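Local atomic coordinates of bacteriocin (Pseudomonas syringae pv. tomato, PDB entry 4FZL), a protein that kills related bacteria as a calcium-binding, colicin M-like bacteriocin, probably by degrading the cell-wall precursor lipid II. Residues A[112-117]-A[162-167]; A[119-124]-A[168-173]; A[132-137]-A[146-151]; A[174-179]-A[184-189]. All blocks are in the same frame, centred on the assembly; numbering follows the deposited sequence. Where two conformers were deposited one is given.

Contact 1: residues A[112-117]-A[162-167]. With CA (calcium ion), chain C.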
loop_
_atom_site.group_PDB
_atom_site.type_symbol
_atom_site.label_atom_id
_atom_site.label_comp_id
_atom_site.label_asym_id
_atom_site.label_seq_id
_atom_site.Cartn_x
_atom_site.Cartn_y
_atom_site.Cartn_z
ATOM N N LEU A 112 -2.253 8.411 6.192
ATOM C CA LEU A 112 -2.991 7.592 5.213
ATOM C C LEU A 112 -3.250 6.296 6.025
ATOM O O LEU A 112 -2.473 5.929 6.956
ATOM C CB LEU A 112 -2.014 7.375 3.963
ATOM C CG LEU A 112 -2.056 6.436 2.826
ATOM C CD1 LEU A 112 -3.287 6.780 2.041
ATOM C CD2 LEU A 112 -0.914 6.601 1.851
ATOM N N THR A 113 -4.319 5.592 5.689
ATOM C CA THR A 113 -4.665 4.306 6.304
ATOM C C THR A 113 -4.436 3.175 5.366
ATOM O O THR A 113 -4.839 3.272 4.209
ATOM C CB THR A 113 -6.099 4.315 6.820
ATOM O OG1 THR A 113 -6.223 5.391 7.757
ATOM C CG2 THR A 113 -6.480 2.972 7.430
ATOM N N PHE A 114 -3.770 2.116 5.822
ATOM C CA PHE A 114 -3.548 0.898 5.084
ATOM C C PHE A 114 -4.111 -0.232 5.942
ATOM O O PHE A 114 -3.435 -0.748 6.770
ATOM C CB PHE A 114 -2.068 0.644 4.779
ATOM C CG PHE A 114 -1.805 -0.322 3.638
ATOM C CD1 PHE A 114 -2.749 -1.143 3.090
ATOM C CD2 PHE A 114 -0.555 -0.435 3.125
ATOM C CE1 PHE A 114 -2.472 -1.981 2.049
ATOM C CE2 PHE A 114 -0.238 -1.319 2.127
ATOM C CZ PHE A 114 -1.219 -2.106 1.585
ATOM N N PRO A 115 -5.413 -0.514 5.813
ATOM C CA PRO A 115 -6.006 -1.526 6.721
ATOM C C PRO A 115 -5.184 -2.829 6.737
ATOM O O PRO A 115 -4.787 -3.312 5.655
ATOM C CB PRO A 115 -7.414 -1.725 6.163
ATOM C CG PRO A 115 -7.680 -0.375 5.489
ATOM C CD PRO A 115 -6.396 0.041 4.862
ATOM N N ILE A 116 -4.973 -3.403 7.917
ATOM C CA ILE A 116 -4.046 -4.553 7.954
ATOM C C ILE A 116 -4.465 -5.694 7.004
ATOM O O ILE A 116 -3.616 -6.395 6.457
ATOM C CB ILE A 116 -3.833 -4.997 9.450
ATOM C CG1 ILE A 116 -2.582 -5.854 9.614
ATOM C CG2 ILE A 116 -5.070 -5.751 9.995
ATOM C CD1 ILE A 116 -2.128 -6.080 11.056
ATOM N N GLN A 117 -5.776 -5.892 6.905
ATOM C CA GLN A 117 -6.263 -6.941 6.058
ATOM C C GLN A 117 -6.017 -6.730 4.526
ATOM O O GLN A 117 -6.036 -7.647 3.753
ATOM C CB GLN A 117 -7.735 -7.209 6.389
ATOM C CG GLN A 117 -8.649 -6.116 5.925
ATOM C CD GLN A 117 -8.939 -5.030 6.958
ATOM O OE1 GLN A 117 -8.183 -4.837 7.900
ATOM N NE2 GLN A 117 -10.060 -4.327 6.775
ATOM N N TRP A 162 5.224 -4.305 -0.238
ATOM C CA TRP A 162 6.588 -3.942 0.067
ATOM C C TRP A 162 6.984 -2.610 -0.569
ATOM O O TRP A 162 7.768 -1.870 -0.004
ATOM C CB TRP A 162 7.549 -5.071 -0.336
ATOM C CG TRP A 162 8.971 -4.769 -0.035
ATOM C CD1 TRP A 162 9.641 -4.864 1.178
ATOM C CD2 TRP A 162 9.948 -4.279 -1.001
ATOM N NE1 TRP A 162 10.966 -4.409 1.033
ATOM C CE2 TRP A 162 11.201 -4.069 -0.272
ATOM C CE3 TRP A 162 9.893 -3.983 -2.359
ATOM C CZ2 TRP A 162 12.339 -3.564 -0.898
ATOM C CZ3 TRP A 162 11.042 -3.513 -2.977
ATOM C CH2 TRP A 162 12.241 -3.319 -2.271
ATOM N N LEU A 163 6.550 -2.339 -1.766
ATOM C CA LEU A 163 6.903 -1.087 -2.432
ATOM C C LEU A 163 6.446 0.101 -1.634
ATOM O O LEU A 163 7.111 1.160 -1.614
ATOM C CB LEU A 163 6.270 -1.045 -3.818
ATOM C CG LEU A 163 6.866 -1.942 -4.885
ATOM C CD1 LEU A 163 6.087 -2.042 -6.185
ATOM C CD2 LEU A 163 8.368 -1.639 -5.092
ATOM N N THR A 164 5.339 -0.077 -0.913
ATOM C CA THR A 164 4.750 0.991 -0.131
ATOM C C THR A 164 5.331 1.026 1.295
ATOM O O THR A 164 5.633 2.108 1.802
ATOM C CB THR A 164 3.229 0.777 -0.036
ATOM O OG1 THR A 164 2.661 0.812 -1.372
ATOM C CG2 THR A 164 2.615 1.796 0.884
ATOM N N LEU A 165 5.483 -0.140 1.925
ATOM C CA LEU A 165 5.827 -0.268 3.364
ATOM C C LEU A 165 7.281 -0.649 3.690
ATOM O O LEU A 165 7.787 -0.383 4.786
ATOM C CB LEU A 165 4.957 -1.371 3.971
ATOM C CG LEU A 165 3.451 -1.013 4.015
ATOM C CD1 LEU A 165 2.660 -2.207 4.534
ATOM C CD2 LEU A 165 3.194 0.274 4.829
ATOM N N GLY A 166 7.935 -1.383 2.772
ATOM C CA GLY A 166 9.238 -1.908 3.084
ATOM C C GLY A 166 9.155 -2.919 4.249
ATOM O O GLY A 166 8.363 -3.888 4.209
ATOM N N ASN A 167 9.978 -2.729 5.277
ATOM C CA ASN A 167 9.810 -3.481 6.509
ATOM C C ASN A 167 8.814 -2.772 7.404
ATOM O O ASN A 167 8.682 -1.594 7.317
ATOM C CB ASN A 167 11.139 -3.602 7.260
ATOM C CG ASN A 167 12.182 -4.335 6.455
ATOM O OD1 ASN A 167 11.872 -5.311 5.720
ATOM N ND2 ASN A 167 13.415 -3.881 6.545
HETATM CA CA CA C . 8.644 0.666 6.553
HETATM O O HOH W 1 10.825 0.143 5.489
HETATM O O HOH W 2 8.699 2.062 5.104
#

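Contact 2: residues A[119-124]-A[168-173]. With EDO (1,2-ethanediol), chain H; EDO (1,2-ethanediol), chain F; EDO (1,2-ethanediol), chain E.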
loop_
_atom_site.group_PDB
_atom_site.type_symbol
_atom_site.label_atom_id
_atom_site.label_comp_id
_atom_site.label_asym_id
_atom_site.label_seq_id
_atom_site.Cartn_x
_atom_site.Cartn_y
_atom_site.Cartn_z
ATOM N N VAL A 119 -3.056 -5.571 3.381
ATOM C CA VAL A 119 -1.638 -5.614 3.107
ATOM C C VAL A 119 -1.240 -6.909 2.393
ATOM O O VAL A 119 -0.357 -6.910 1.552
ATOM C CB VAL A 119 -0.875 -5.446 4.424
ATOM C CG1 VAL A 119 0.654 -5.660 4.214
ATOM C CG2 VAL A 119 -1.190 -4.057 5.036
ATOM N N GLY A 120 -1.920 -7.998 2.727
ATOM C CA GLY A 120 -1.569 -9.316 2.139
ATOM C C GLY A 120 -0.627 -10.177 2.952
ATOM O O GLY A 120 0.111 -11.013 2.389
ATOM N N LEU A 121 -0.567 -9.880 4.234
ATOM C CA LEU A 121 0.302 -10.614 5.124
ATOM C C LEU A 121 -0.156 -12.108 5.121
ATOM O O LEU A 121 -1.368 -12.420 5.221
ATOM C CB LEU A 121 0.240 -10.040 6.537
ATOM C CG LEU A 121 0.842 -8.652 6.662
ATOM C CD1 LEU A 121 0.532 -8.124 8.019
ATOM C CD2 LEU A 121 2.308 -8.594 6.287
ATOM N N ASN A 122 0.823 -12.966 5.244
ATOM C CA ASN A 122 0.603 -14.397 5.438
ATOM C C ASN A 122 1.728 -14.911 6.365
ATOM O O ASN A 122 2.628 -15.617 5.961
ATOM C CB ASN A 122 0.466 -15.087 4.073
ATOM C CG ASN A 122 0.067 -16.528 4.198
ATOM O OD1 ASN A 122 -0.603 -16.956 5.167
ATOM N ND2 ASN A 122 0.366 -17.288 3.144
ATOM N N VAL A 123 1.647 -14.495 7.632
ATOM C CA VAL A 123 2.779 -14.637 8.519
ATOM C C VAL A 123 2.869 -16.100 9.016
ATOM O O VAL A 123 1.945 -16.612 9.563
ATOM C CB VAL A 123 2.691 -13.676 9.702
ATOM C CG1 VAL A 123 3.866 -13.806 10.711
ATOM C CG2 VAL A 123 2.593 -12.218 9.190
ATOM N N ASP A 124 4.034 -16.714 8.827
ATOM C CA ASP A 124 4.304 -18.062 9.295
ATOM C C ASP A 124 5.153 -17.895 10.558
ATOM O O ASP A 124 6.364 -17.753 10.479
ATOM C CB ASP A 124 5.064 -18.831 8.198
ATOM C CG ASP A 124 5.548 -20.211 8.655
ATOM O OD1 ASP A 124 6.448 -20.800 7.971
ATOM O OD2 ASP A 124 5.003 -20.730 9.667
ATOM N N ILE A 168 8.085 -3.547 8.178
ATOM C CA ILE A 168 7.213 -2.996 9.181
ATOM C C ILE A 168 7.479 -3.758 10.466
ATOM O O ILE A 168 8.238 -4.713 10.495
ATOM C CB ILE A 168 5.749 -3.136 8.734
ATOM C CG1 ILE A 168 5.265 -4.562 8.526
ATOM C CG2 ILE A 168 5.431 -2.298 7.510
ATOM C CD1 ILE A 168 3.801 -4.725 8.211
ATOM N N THR A 169 6.822 -3.349 11.509
ATOM C CA THR A 169 6.907 -4.064 12.797
ATOM C C THR A 169 5.494 -4.575 13.060
ATOM O O THR A 169 4.509 -3.842 12.999
ATOM C CB THR A 169 7.430 -3.171 13.873
ATOM O OG1 THR A 169 8.694 -2.529 13.528
ATOM C CG2 THR A 169 7.551 -3.907 15.260
ATOM N N LEU A 170 5.469 -5.843 13.393
ATOM C CA LEU A 170 4.262 -6.537 13.783
ATOM C C LEU A 170 4.264 -6.861 15.257
ATOM O O LEU A 170 5.337 -6.915 15.927
ATOM C CB LEU A 170 4.098 -7.822 12.992
ATOM C CG LEU A 170 3.958 -7.620 11.479
ATOM C CD1 LEU A 170 3.802 -8.952 10.730
ATOM C CD2 LEU A 170 2.750 -6.766 11.163
ATOM N N ARG A 171 3.044 -6.999 15.783
ATOM C CA ARG A 171 2.839 -7.436 17.146
ATOM C C ARG A 171 2.028 -8.713 17.183
ATOM O O ARG A 171 1.010 -8.791 16.524
ATOM C CB ARG A 171 2.075 -6.368 17.928
ATOM C CG ARG A 171 1.696 -6.721 19.350
ATOM C CD ARG A 171 0.976 -5.547 19.933
ATOM N NE ARG A 171 0.538 -5.780 21.286
ATOM C CZ ARG A 171 -0.392 -5.043 21.892
ATOM N NH1 ARG A 171 -1.085 -4.135 21.194
ATOM N NH2 ARG A 171 -0.731 -5.312 23.156
ATOM N N LEU A 172 2.499 -9.725 17.912
ATOM C CA LEU A 172 1.797 -10.979 18.114
ATOM C C LEU A 172 1.354 -10.995 19.554
ATOM O O LEU A 172 2.202 -10.955 20.476
ATOM C CB LEU A 172 2.713 -12.186 17.834
ATOM C CG LEU A 172 2.037 -13.562 17.899
ATOM C CD1 LEU A 172 0.911 -13.807 16.873
ATOM C CD2 LEU A 172 3.156 -14.635 17.814
ATOM N N VAL A 173 0.037 -11.080 19.773
ATOM C CA VAL A 173 -0.488 -10.949 21.117
ATOM C C VAL A 173 -1.604 -11.996 21.297
ATOM O O VAL A 173 -2.509 -12.143 20.444
ATOM C CB VAL A 173 -0.989 -9.493 21.401
ATOM C CG1 VAL A 173 -1.935 -8.980 20.310
ATOM C CG2 VAL A 173 -1.664 -9.441 22.751
HETATM C C1 EDO H . 1.788 -20.193 7.947
HETATM O O1 EDO H . 2.118 -20.107 6.547
HETATM C C2 EDO H . 0.616 -19.251 8.144
HETATM O O2 EDO H . 0.098 -19.134 6.787
HETATM C C1 EDO F . -3.149 -2.023 22.842
HETATM O O1 EDO F . -3.657 -0.636 23.021
HETATM C C2 EDO F . -2.596 -2.422 24.186
HETATM O O2 EDO F . -2.802 -3.751 24.680
HETATM C C1 EDO E . 0.112 -2.679 17.481
HETATM O O1 EDO E . -0.864 -2.896 18.513
HETATM C C2 EDO E . 0.457 -1.247 17.350
HETATM O O2 EDO E . -0.654 -0.452 16.984
#

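Contact 3: residues A[132-137]-A[146-151]. With EDO (1,2-ethanediol), chain G.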
loop_
_atom_site.group_PDB
_atom_site.type_symbol
_atom_site.label_atom_id
_atom_site.label_comp_id
_atom_site.label_asym_id
_atom_site.label_seq_id
_atom_site.Cartn_x
_atom_site.Cartn_y
_atom_site.Cartn_z
ATOM N N MET A 132 9.497 -17.646 18.098
ATOM C CA MET A 132 9.476 -19.047 18.549
ATOM C C MET A 132 10.292 -19.248 19.843
ATOM O O MET A 132 9.885 -20.046 20.696
ATOM C CB MET A 132 9.919 -19.991 17.449
ATOM C CG MET A 132 8.864 -20.076 16.374
ATOM S SD MET A 132 7.324 -20.875 16.901
ATOM C CE MET A 132 7.851 -22.599 17.041
ATOM N N ASN A 133 11.415 -18.526 19.991
ATOM C CA ASN A 133 12.221 -18.509 21.222
ATOM C C ASN A 133 11.379 -18.080 22.437
ATOM O O ASN A 133 11.541 -18.613 23.534
ATOM C CB ASN A 133 13.396 -17.502 21.138
ATOM C CG ASN A 133 14.639 -18.082 20.517
ATOM O OD1 ASN A 133 14.612 -19.207 19.980
ATOM N ND2 ASN A 133 15.748 -17.313 20.559
ATOM N N VAL A 134 10.512 -17.078 22.245
ATOM C CA VAL A 134 9.692 -16.563 23.369
ATOM C C VAL A 134 8.558 -17.517 23.712
ATOM O O VAL A 134 8.275 -17.768 24.905
ATOM C CB VAL A 134 9.131 -15.174 23.070
ATOM C CG1 VAL A 134 8.217 -14.662 24.193
ATOM C CG2 VAL A 134 10.288 -14.227 22.871
ATOM N N ILE A 135 7.902 -17.989 22.665
ATOM C CA ILE A 135 6.902 -19.128 22.711
ATOM C C ILE A 135 7.406 -20.261 23.578
ATOM O O ILE A 135 6.721 -20.739 24.519
ATOM C CB ILE A 135 6.297 -19.568 21.394
ATOM C CG1 ILE A 135 5.512 -18.384 20.801
ATOM C CG2 ILE A 135 5.267 -20.647 21.620
ATOM C CD1 ILE A 135 5.016 -18.664 19.425
ATOM N N GLN A 136 8.619 -20.678 23.277
ATOM C CA GLN A 136 9.214 -21.842 23.916
ATOM C C GLN A 136 10.169 -21.467 25.064
ATOM O O GLN A 136 11.073 -22.213 25.397
ATOM C CB GLN A 136 9.876 -22.685 22.832
ATOM C CG GLN A 136 8.895 -22.926 21.690
ATOM C CD GLN A 136 9.388 -23.868 20.609
ATOM O OE1 GLN A 136 8.631 -24.740 20.141
ATOM N NE2 GLN A 136 10.652 -23.697 20.189
ATOM N N SER A 137 9.917 -20.321 25.696
ATOM C CA SER A 137 10.581 -19.965 26.949
ATOM C C SER A 137 9.817 -20.542 28.164
ATOM O O SER A 137 8.765 -21.216 27.995
ATOM C CB SER A 137 10.778 -18.437 27.052
ATOM O OG SER A 137 9.563 -17.740 27.281
ATOM N N LEU A 146 1.340 -14.078 25.778
ATOM C CA LEU A 146 2.458 -13.727 24.854
ATOM C C LEU A 146 2.133 -12.344 24.274
ATOM O O LEU A 146 1.021 -12.119 23.814
ATOM C CB LEU A 146 2.485 -14.692 23.693
ATOM C CG LEU A 146 3.533 -14.436 22.594
ATOM C CD1 LEU A 146 4.827 -14.929 23.182
ATOM C CD2 LEU A 146 3.260 -15.165 21.324
ATOM N N ASP A 147 3.104 -11.450 24.219
ATOM C CA ASP A 147 2.883 -10.159 23.602
ATOM C C ASP A 147 4.245 -9.683 23.166
ATOM O O ASP A 147 4.942 -9.054 23.963
ATOM C CB ASP A 147 2.157 -9.226 24.585
ATOM C CG ASP A 147 1.501 -8.002 23.954
ATOM O OD1 ASP A 147 1.753 -7.781 22.740
ATOM O OD2 ASP A 147 0.684 -7.258 24.642
ATOM N N VAL A 148 4.619 -9.920 21.922
ATOM C CA VAL A 148 5.924 -9.538 21.471
ATOM C C VAL A 148 5.855 -8.913 20.094
ATOM O O VAL A 148 4.885 -9.098 19.355
ATOM C CB VAL A 148 6.846 -10.761 21.453
ATOM C CG1 VAL A 148 6.952 -11.345 22.859
ATOM C CG2 VAL A 148 6.320 -11.792 20.457
ATOM N N ASN A 149 6.886 -8.171 19.755
ATOM C CA ASN A 149 6.924 -7.477 18.477
ATOM C C ASN A 149 8.122 -7.959 17.661
ATOM O O ASN A 149 9.111 -8.480 18.212
ATOM C CB ASN A 149 7.105 -6.009 18.718
ATOM C CG ASN A 149 6.171 -5.434 19.750
ATOM O OD1 ASN A 149 6.662 -4.772 20.803
ATOM N ND2 ASN A 149 4.932 -5.694 19.599
ATOM N N PHE A 150 7.958 -7.900 16.352
ATOM C CA PHE A 150 8.998 -8.358 15.417
ATOM C C PHE A 150 8.992 -7.602 14.083
ATOM O O PHE A 150 7.908 -7.230 13.598
ATOM C CB PHE A 150 8.947 -9.881 15.188
ATOM C CG PHE A 150 7.657 -10.363 14.606
ATOM C CD1 PHE A 150 7.502 -10.649 13.252
ATOM C CD2 PHE A 150 6.586 -10.548 15.446
ATOM C CE1 PHE A 150 6.277 -11.126 12.776
ATOM C CE2 PHE A 150 5.368 -11.005 14.974
ATOM C CZ PHE A 150 5.204 -11.278 13.634
ATOM N N ALA A 151 10.186 -7.416 13.510
ATOM C CA ALA A 151 10.298 -6.831 12.188
ATOM C C ALA A 151 9.852 -7.817 11.171
ATOM O O ALA A 151 10.094 -9.028 11.313
ATOM C CB ALA A 151 11.744 -6.393 11.899
HETATM C C1 EDO G . 5.571 -10.311 27.739
HETATM O O1 EDO G . 4.205 -9.851 27.817
HETATM C C2 EDO G . 6.020 -10.894 26.418
HETATM O O2 EDO G . 5.260 -12.013 26.049
#

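Contact 4: residues A[174-179]-A[184-189]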
loop_
_atom_site.group_PDB
_atom_site.type_symbol
_atom_site.label_atom_id
_atom_site.label_comp_id
_atom_site.label_asym_id
_atom_site.label_seq_id
_atom_site.Cartn_x
_atom_site.Cartn_y
_atom_site.Cartn_z
ATOM N N GLY A 174 -1.506 -12.740 22.390
ATOM C CA GLY A 174 -2.476 -13.746 22.718
ATOM C C GLY A 174 -2.033 -14.613 23.858
ATOM O O GLY A 174 -1.257 -14.210 24.734
ATOM N N THR A 175 -2.596 -15.822 23.871
ATOM C CA THR A 175 -2.370 -16.764 24.952
ATOM C C THR A 175 -1.865 -18.088 24.372
ATOM O O THR A 175 -2.213 -18.503 23.217
ATOM C CB THR A 175 -3.667 -16.935 25.814
ATOM O OG1 THR A 175 -4.725 -17.450 25.020
ATOM C CG2 THR A 175 -4.134 -15.580 26.467
ATOM N N ILE A 176 -1.069 -18.755 25.186
ATOM C CA ILE A 176 -0.511 -20.049 24.874
ATOM C C ILE A 176 -1.058 -21.033 25.882
ATOM O O ILE A 176 -1.036 -20.759 27.074
ATOM C CB ILE A 176 0.998 -20.015 25.013
ATOM C CG1 ILE A 176 1.597 -19.063 23.997
ATOM C CG2 ILE A 176 1.595 -21.419 24.927
ATOM C CD1 ILE A 176 3.002 -18.706 24.317
ATOM N N ASP A 177 -1.564 -22.164 25.382
ATOM C CA ASP A 177 -2.055 -23.262 26.198
ATOM C C ASP A 177 -1.032 -24.347 25.975
ATOM O O ASP A 177 -0.776 -24.725 24.831
ATOM C CB ASP A 177 -3.439 -23.789 25.735
ATOM C CG ASP A 177 -3.934 -24.937 26.618
ATOM O OD1 ASP A 177 -3.723 -24.881 27.850
ATOM O OD2 ASP A 177 -4.504 -25.909 26.091
ATOM N N LYS A 178 -0.452 -24.849 27.059
ATOM C CA LYS A 178 0.556 -25.894 26.968
ATOM C C LYS A 178 0.220 -27.075 27.899
ATOM O O LYS A 178 -0.311 -26.864 28.985
ATOM C CB LYS A 178 1.926 -25.329 27.349
ATOM C CG LYS A 178 3.061 -26.315 27.124
ATOM C CD LYS A 178 4.422 -25.770 27.526
ATOM C CE LYS A 178 4.330 -24.896 28.759
ATOM N NZ LYS A 178 5.652 -24.613 29.423
ATOM N N ASN A 179 0.551 -28.281 27.413
ATOM C CA ASN A 179 0.527 -29.597 28.114
ATOM C C ASN A 179 1.594 -29.834 29.174
ATOM O O ASN A 179 2.621 -29.155 29.201
ATOM C CB ASN A 179 0.820 -30.704 27.079
ATOM C CG ASN A 179 -0.403 -31.386 26.577
ATOM O OD1 ASN A 179 -1.513 -31.138 27.044
ATOM N ND2 ASN A 179 -0.208 -32.280 25.612
ATOM N N TRP A 184 1.921 -27.382 22.623
ATOM C CA TRP A 184 1.265 -26.080 22.878
ATOM C C TRP A 184 0.512 -25.564 21.687
ATOM O O TRP A 184 0.832 -25.897 20.529
ATOM C CB TRP A 184 2.276 -25.016 23.304
ATOM C CG TRP A 184 3.403 -24.856 22.300
ATOM C CD1 TRP A 184 4.650 -25.494 22.319
ATOM C CD2 TRP A 184 3.417 -24.027 21.068
ATOM N NE1 TRP A 184 5.411 -25.116 21.235
ATOM C CE2 TRP A 184 4.737 -24.234 20.449
ATOM C CE3 TRP A 184 2.515 -23.160 20.450
ATOM C CZ2 TRP A 184 5.103 -23.601 19.261
ATOM C CZ3 TRP A 184 2.899 -22.528 19.244
ATOM C CH2 TRP A 184 4.166 -22.736 18.675
ATOM N N THR A 185 -0.515 -24.768 21.993
ATOM C CA THR A 185 -1.253 -23.981 21.008
ATOM C C THR A 185 -1.254 -22.508 21.397
ATOM O O THR A 185 -1.366 -22.124 22.605
ATOM C CB THR A 185 -2.697 -24.463 20.846
ATOM O OG1 THR A 185 -2.659 -25.833 20.477
ATOM C CG2 THR A 185 -3.437 -23.677 19.722
ATOM N N PHE A 186 -1.058 -21.668 20.380
ATOM C CA PHE A 186 -1.137 -20.232 20.550
ATOM C C PHE A 186 -2.386 -19.792 19.816
ATOM O O PHE A 186 -2.620 -20.232 18.696
ATOM C CB PHE A 186 0.089 -19.529 19.949
ATOM C CG PHE A 186 -0.083 -18.040 19.864
ATOM C CD1 PHE A 186 0.244 -17.217 20.953
ATOM C CD2 PHE A 186 -0.707 -17.488 18.760
ATOM C CE1 PHE A 186 -0.015 -15.828 20.916
ATOM C CE2 PHE A 186 -0.966 -16.084 18.729
ATOM C CZ PHE A 186 -0.594 -15.285 19.765
ATOM N N SER A 187 -3.218 -18.990 20.461
ATOM C CA SER A 187 -4.348 -18.323 19.804
ATOM C C SER A 187 -4.254 -16.845 20.117
ATOM O O SER A 187 -4.052 -16.435 21.262
ATOM C CB SER A 187 -5.721 -18.859 20.263
ATOM O OG SER A 187 -6.071 -18.409 21.580
ATOM N N GLY A 188 -4.372 -16.035 19.086
ATOM C CA GLY A 188 -4.304 -14.649 19.270
ATOM C C GLY A 188 -4.422 -13.883 18.026
ATOM O O GLY A 188 -5.174 -14.290 17.169
ATOM N N GLU A 189 -3.675 -12.783 17.927
ATOM C CA GLU A 189 -3.835 -11.832 16.811
ATOM C C GLU A 189 -2.471 -11.230 16.448
ATOM O O GLU A 189 -1.590 -11.096 17.305
ATOM C CB GLU A 189 -4.714 -10.630 17.275
ATOM C CG GLU A 189 -6.172 -10.909 17.564
ATOM C CD GLU A 189 -6.898 -9.649 18.037
ATOM O OE1 GLU A 189 -6.275 -8.819 18.731
ATOM O OE2 GLU A 189 -8.097 -9.497 17.681
HETATM O O HOH W 3 -6.073 -15.621 23.372
#

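Contact 1: residues A[112-117]-A[162-167]
Phe114 and Leu165 meet at an oblique angle, with the CD2 and CE2 atoms of the phenyl ring against the leucine fork. Phe114 CE2 lies 3.9 Å from Leu165 CD1, and CD2 of the same ring is equally close to that methyl. The phenylalanine reaches across because CG is anti to the backbone N (chi1 -160°). With CG opposite its carbonyl carbon (chi1 -67°), Leu165 carries its fork to the ring. Thr164 adds a looser touch through its methyl, with Thr164 CG2 4.4 Å from Phe114 CE2. All three residues are buried, and Ile226 of strand 224-227 touches each of them. The helix ends here: Gly166 N bonds back to Trp162 O at 2.8 Å, and Gly166 then turns away with positive phi. This turn brings two carbonyls to one calcium ion, Leu165 O at 2.2 Å and Asn167 O at 2.4 Å. Two waters and Asp195 are also ligands. Leu165 thus faces two ways, side chain to the hydrophobic core and carbonyl to the metal. The contact lies behind the calcium site, at the turn from helix 159-165 into strand 167-178.

Contact 2: residues A[119-124]-A[168-173]
The loop 119-124 runs beside strand 168-173 without pairing with it, the nearest CA atoms being 9.8 Å apart at Val123 and Leu170. Leu170 fills the gap and uses both of its methyls. Leu170 CD2 meets Leu121 CD1 at 4.1 Å, the methyl ends of the two leucines coming head on. Leu170 CD1 meets Val123 CG2 at 3.8 Å, and here the two side chains lie alongside each other, pointing opposite ways. Leu170 can serve both because CG is anti to its carbonyl carbon (chi1 -62°) and the chain then stays extended, with the fork at its far end. The loop thus covers one face of the mixed sheet of the colicin M-like region, where strand 167-178 lies between strands 142-153 and 184-197. Leu121 also touches Tyr152, and Val123 touches Ile190, so the loop spans all three strands. Arg171 extends from the other face. Its NE forms a salt bridge with Asp147. Two ethanediol molecules, probably from the crystallisation liquor, take further N-H groups: Arg171 NH1 gives a bond of 3.0 Å to O1 of the chain E molecule, and Arg171 NH2 one of 3.0 Å to O2 of the chain F molecule. The second is nearly straight (175°).

Contact 3: residues A[132-137]-A[146-151]
Leu146 has CG anti to its backbone N (chi1 177°), and this carries its two methyls to the end of helix 129-135. Val134 likewise sets CG1 opposite its own N (chi1 177°), which turns that methyl to the strand. Val134 CG1 then sits 3.5 Å from Leu146 CD1, a close contact between side chains that meet at a slant. In one of the two conformers deposited for Val148, the same Val134 methyl also touches Val148 CG1, the two valines lying alongside each other. Ile135 meets the other branch of the leucine, with Ile135 CG1 4.0 Å from Leu146 CD2. Leu146 is thus held by both methyls. Residues just past the helix close its end. Val134 O accepts from Ser137 N at 3.1 Å and from Ser137 OG at 2.7 Å, and Arg139 gives it a further bond. Asp147 N bonds O2 of an ethanediol at 2.9 Å, probably a molecule from the crystallisation liquor. Ile135 also touches Trp184, and Leu146 touches Leu172 and Phe186. The contact is a helix packed on the face of a mixed beta sheet, joining the C-terminal end of helix 129-135 to strand 142-153.

Contact 4: residues A[174-179]-A[184-189]
Backbone bonds join Thr175 to Ser187 in both directions, with Thr175 N to Ser187 O at 3.1 Å and Ser187 N to Thr175 O at 3.0 Å. The same double link joins Asp177 and Thr185, with Asp177 N to Thr185 O at 2.8 Å and Thr185 N to Asp177 O at 2.9 Å. Ile176 and Phe186, a non-hydrogen-bonded pair, stand between them; Gly174 with Gly188 and Lys178 with Trp184 flank them. This is the ladder of an antiparallel beta hairpin, formed by strands 167-178 and 184-197. The N-to-C directions of 174-178 and 184-189 make an angle of 162°. CA-H...O contacts add to it, among them Ile176 CA to Thr185 O at 3.2 Å. The apolar contacts lie on the face of Ile176, Phe186 and Trp184. Ile176 CG1 comes to the edge of the Phe186 ring, 3.8 Å from Phe186 CD1, while its CG2 touches Trp184 CB. With CG anti to the backbone N (chi1 169°), Phe186 carries its ring over to Gly174, where Phe186 CE1 is 3.7 Å from Gly174 CA. On the other face are polar groups. One water bridges Thr175 OG1 and Ser187 O. Thr185 OG1 bonds Ser237. Asp177 binds magnesium in another structure of this protein; no magnesium is bound to it here.

All four contacts reach the same mixed sheet; contact 1 holds two of the calcium ligands. Phe114 CD1 packs on Val119 CG2 at 3.8 Å, joining contact 1 to contact 2. Their centres are 11 Å apart. The side chain of Leu170 in contact 2 is about 11 Å from the calcium ion. Strand 167-178 runs on from contact 2 into contact 4. Leu170 N lies 2.8 Å from Phe150 O of contact 3, a probable hydrogen bond between neighbouring strands. Contacts 3 and 4 meet where Leu146 CD2 lies 3.4 Å from Phe186 CE1. Contact 3 is nested in the chain loops closed by contacts 1 and 2. Contact 4 follows later, its centre about 27 Å from that of contact 1.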